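Local coordinates for protein VP2 (Primate bocaparvovirus 1, PDB 7L0Y) that self-assembles as 60 copies into the T=1 icosahedral capsid, about 26 nm across, of human bocavirus 1, at residues Gly478-Gly483 with Gln501-Asp506. Numbering follows the deposited sequence.
Sequences GMSLGG and QPTSYD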
ATOM      1  N   GLY A 478      73.344  85.943   0.364  1.00 35.98           N
ATOM      2  CA  GLY A 478      74.737  85.715   0.023  1.00 35.98           C
ATOM      3  C   GLY A 478      75.033  85.892  -1.453  1.00 35.98           C
ATOM      4  O   GLY A 478      76.182  85.747  -1.878  1.00 35.98           O
ATOM      5  N   MET A 479      74.016  86.194  -2.250  1.00 36.24           N
ATOM      6  CA  MET A 479      74.197  86.432  -3.673  1.00 36.24           C
ATOM      7  C   MET A 479      74.829  87.801  -3.914  1.00 36.24           C
ATOM      8  O   MET A 479      74.942  88.630  -3.011  1.00 36.24           O
ATOM      9  CB  MET A 479      72.867  86.298  -4.406  1.00 34.31           C
ATOM     10  CG  MET A 479      72.233  84.946  -4.151  1.00 34.31           C
ATOM     11  SD  MET A 479      73.303  83.588  -4.648  1.00 34.31           S
ATOM     12  CE  MET A 479      72.423  82.198  -3.964  1.00 34.31           C
ATOM     13  N   SER A 480      75.309  88.004  -5.137  1.00 39.81           N
ATOM     14  CA  SER A 480      75.970  89.242  -5.520  1.00 39.81           C
ATOM     15  C   SER A 480      75.319  89.830  -6.767  1.00 39.81           C
ATOM     16  O   SER A 480      74.535  89.175  -7.453  1.00 39.81           O
ATOM     17  CB  SER A 480      77.465  89.024  -5.767  1.00 43.24           C
ATOM     18  OG  SER A 480      77.680  88.164  -6.865  1.00 43.24           O
ATOM     19  N   LEU A 481      75.640  91.092  -7.034  1.00 44.90           N
ATOM     20  CA  LEU A 481      75.145  91.780  -8.219  1.00 44.90           C
ATOM     21  C   LEU A 481      76.107  91.598  -9.385  1.00 44.90           C
ATOM     22  O   LEU A 481      77.324  91.533  -9.198  1.00 44.90           O
ATOM     23  CB  LEU A 481      74.937  93.273  -7.957  1.00 45.16           C
ATOM     24  CG  LEU A 481      73.930  93.795  -6.930  1.00 45.16           C
ATOM     25  CD1 LEU A 481      74.354  93.428  -5.545  1.00 45.16           C
ATOM     26  CD2 LEU A 481      73.865  95.290  -6.990  1.00 45.16           C
ATOM     27  N   GLY A 482      75.555  91.515 -10.591  1.00 46.20           N
ATOM     28  CA  GLY A 482      76.357  91.308 -11.781  1.00 46.20           C
ATOM     29  C   GLY A 482      75.640  91.811 -13.012  1.00 46.20           C
ATOM     30  O   GLY A 482      74.600  92.465 -12.933  1.00 46.20           O
ATOM     31  N   GLY A 483      76.224  91.503 -14.163  1.00 48.87           N
ATOM     32  CA  GLY A 483      75.706  91.982 -15.426  1.00 48.87           C
ATOM     33  C   GLY A 483      76.183  93.380 -15.745  1.00 48.87           C
ATOM     34  O   GLY A 483      77.005  93.972 -15.040  1.00 48.87           O
ATOM     35  N   GLN A 501      76.104  84.399 -13.518  1.00 35.95           N
ATOM     36  CA  GLN A 501      76.582  83.204 -12.857  1.00 35.95           C
ATOM     37  C   GLN A 501      76.921  83.489 -11.402  1.00 35.95           C
ATOM     38  O   GLN A 501      77.186  84.631 -11.029  1.00 35.95           O
ATOM     39  CB  GLN A 501      77.797  82.659 -13.587  1.00 38.01           C
ATOM     40  CG  GLN A 501      77.505  82.229 -15.000  1.00 38.01           C
ATOM     41  CD  GLN A 501      76.441  81.162 -15.077  1.00 38.01           C
ATOM     42  OE1 GLN A 501      76.398  80.252 -14.259  1.00 38.01           O
ATOM     43  NE2 GLN A 501      75.571  81.274 -16.065  1.00 38.01           N
ATOM     44  N   PRO A 502      76.915  82.461 -10.553  1.00 36.20           N
ATOM     45  CA  PRO A 502      77.493  82.612  -9.213  1.00 36.20           C
ATOM     46  C   PRO A 502      78.981  82.902  -9.307  1.00 36.20           C
ATOM     47  O   PRO A 502      79.702  82.264 -10.073  1.00 36.20           O
ATOM     48  CB  PRO A 502      77.218  81.258  -8.552  1.00 33.20           C
ATOM     49  CG  PRO A 502      77.015  80.324  -9.678  1.00 33.20           C
ATOM     50  CD  PRO A 502      76.344  81.120 -10.746  1.00 33.20           C
ATOM     51  N   THR A 503      79.430  83.912  -8.566  1.00 40.86           N
ATOM     52  CA  THR A 503      80.843  84.265  -8.602  1.00 40.86           C
ATOM     53  C   THR A 503      81.617  83.615  -7.465  1.00 40.86           C
ATOM     54  O   THR A 503      82.851  83.650  -7.452  1.00 40.86           O
ATOM     55  CB  THR A 503      81.010  85.782  -8.567  1.00 43.21           C
ATOM     56  OG1 THR A 503      80.368  86.314  -7.404  1.00 43.21           O
ATOM     57  CG2 THR A 503      80.404  86.400  -9.795  1.00 43.21           C
ATOM     58  N   SER A 504      80.927  83.008  -6.511  1.00 40.63           N
ATOM     59  CA  SER A 504      81.596  82.398  -5.379  1.00 40.63           C
ATOM     60  C   SER A 504      81.086  80.984  -5.166  1.00 40.63           C
ATOM     61  O   SER A 504      80.068  80.570  -5.723  1.00 40.63           O
ATOM     62  CB  SER A 504      81.406  83.208  -4.091  1.00 42.25           C
ATOM     63  OG  SER A 504      80.065  83.189  -3.651  1.00 42.25           O
ATOM     64  N   TYR A 505      81.827  80.254  -4.340  1.00 39.30           N
ATOM     65  CA  TYR A 505      81.513  78.858  -4.077  1.00 39.30           C
ATOM     66  C   TYR A 505      80.249  78.721  -3.242  1.00 39.30           C
ATOM     67  O   TYR A 505      79.485  77.767  -3.412  1.00 39.30           O
ATOM     68  CB  TYR A 505      82.708  78.206  -3.387  1.00 40.90           C
ATOM     69  CG  TYR A 505      82.502  76.785  -2.959  1.00 40.90           C
ATOM     70  CD1 TYR A 505      82.499  75.762  -3.882  1.00 40.90           C
ATOM     71  CD2 TYR A 505      82.344  76.466  -1.628  1.00 40.90           C
ATOM     72  CE1 TYR A 505      82.326  74.468  -3.495  1.00 40.90           C
ATOM     73  CE2 TYR A 505      82.169  75.176  -1.231  1.00 40.90           C
ATOM     74  CZ  TYR A 505      82.161  74.177  -2.167  1.00 40.90           C
ATOM     75  OH  TYR A 505      81.985  72.873  -1.773  1.00 40.90           O
ATOM     76  N   ASP A 506      80.007  79.671  -2.340  1.00 38.05           N
ATOM     77  CA  ASP A 506      78.821  79.592  -1.500  1.00 38.05           C
ATOM     78  C   ASP A 506      77.559  79.937  -2.271  1.00 38.05           C
ATOM     79  O   ASP A 506      76.475  79.455  -1.929  1.00 38.05           O
ATOM     80  CB  ASP A 506      78.972  80.503  -0.287  1.00 44.09           C
ATOM     81  CG  ASP A 506      79.944  79.955   0.732  1.00 44.09           C
ATOM     82  OD1 ASP A 506      80.248  78.746   0.671  1.00 44.09           O
ATOM     83  OD2 ASP A 506      80.405  80.727   1.598  1.00 44.09           O
TER
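Ser480 and Thr503 meet hydroxyl to hydroxyl across two parts of the long C-terminal loop that follows strand 446-462, a strand of the jelly-roll framework common to parvovirus capsid proteins. Both CB atoms face the opposite segment, and the two C-O bonds reach into the gap so that the oxygens meet at a slant, each C-O bond bent from the line between them (about 126° at Ser480 OG). The backbones themselves stay apart, with CA of Ser480 lying 7.6 Å from CA of Thr503. Each hydroxyl is staggered over its own main chain, flanked by N and C (chi1 64° in Ser480, 57° in Thr503), and this turns it toward its partner. The methyl CG2 of Thr503 lies beside its own backbone N and stays farther from the serine oxygen, at 4.4 Å from Ser480 OG.

This pairing is weak, and the firmer link is the side-chain amide of Gln507, which bridges the segments. Its NE2 bonds to Ser480 OG and to Gly478 O, while its OE1 takes the backbone N-H groups of Thr503 and Ser504. The serine hydroxyl is therefore gripped by the amide as well as touched by the threonine. Next door, Met479 packs on Tyr195 of one neighbouring subunit and Pro470 of another, placing 478-483 at an intersubunit junction. Across the gap, Ser480 OG and Thr503 OG1 are 3.3 Å apart.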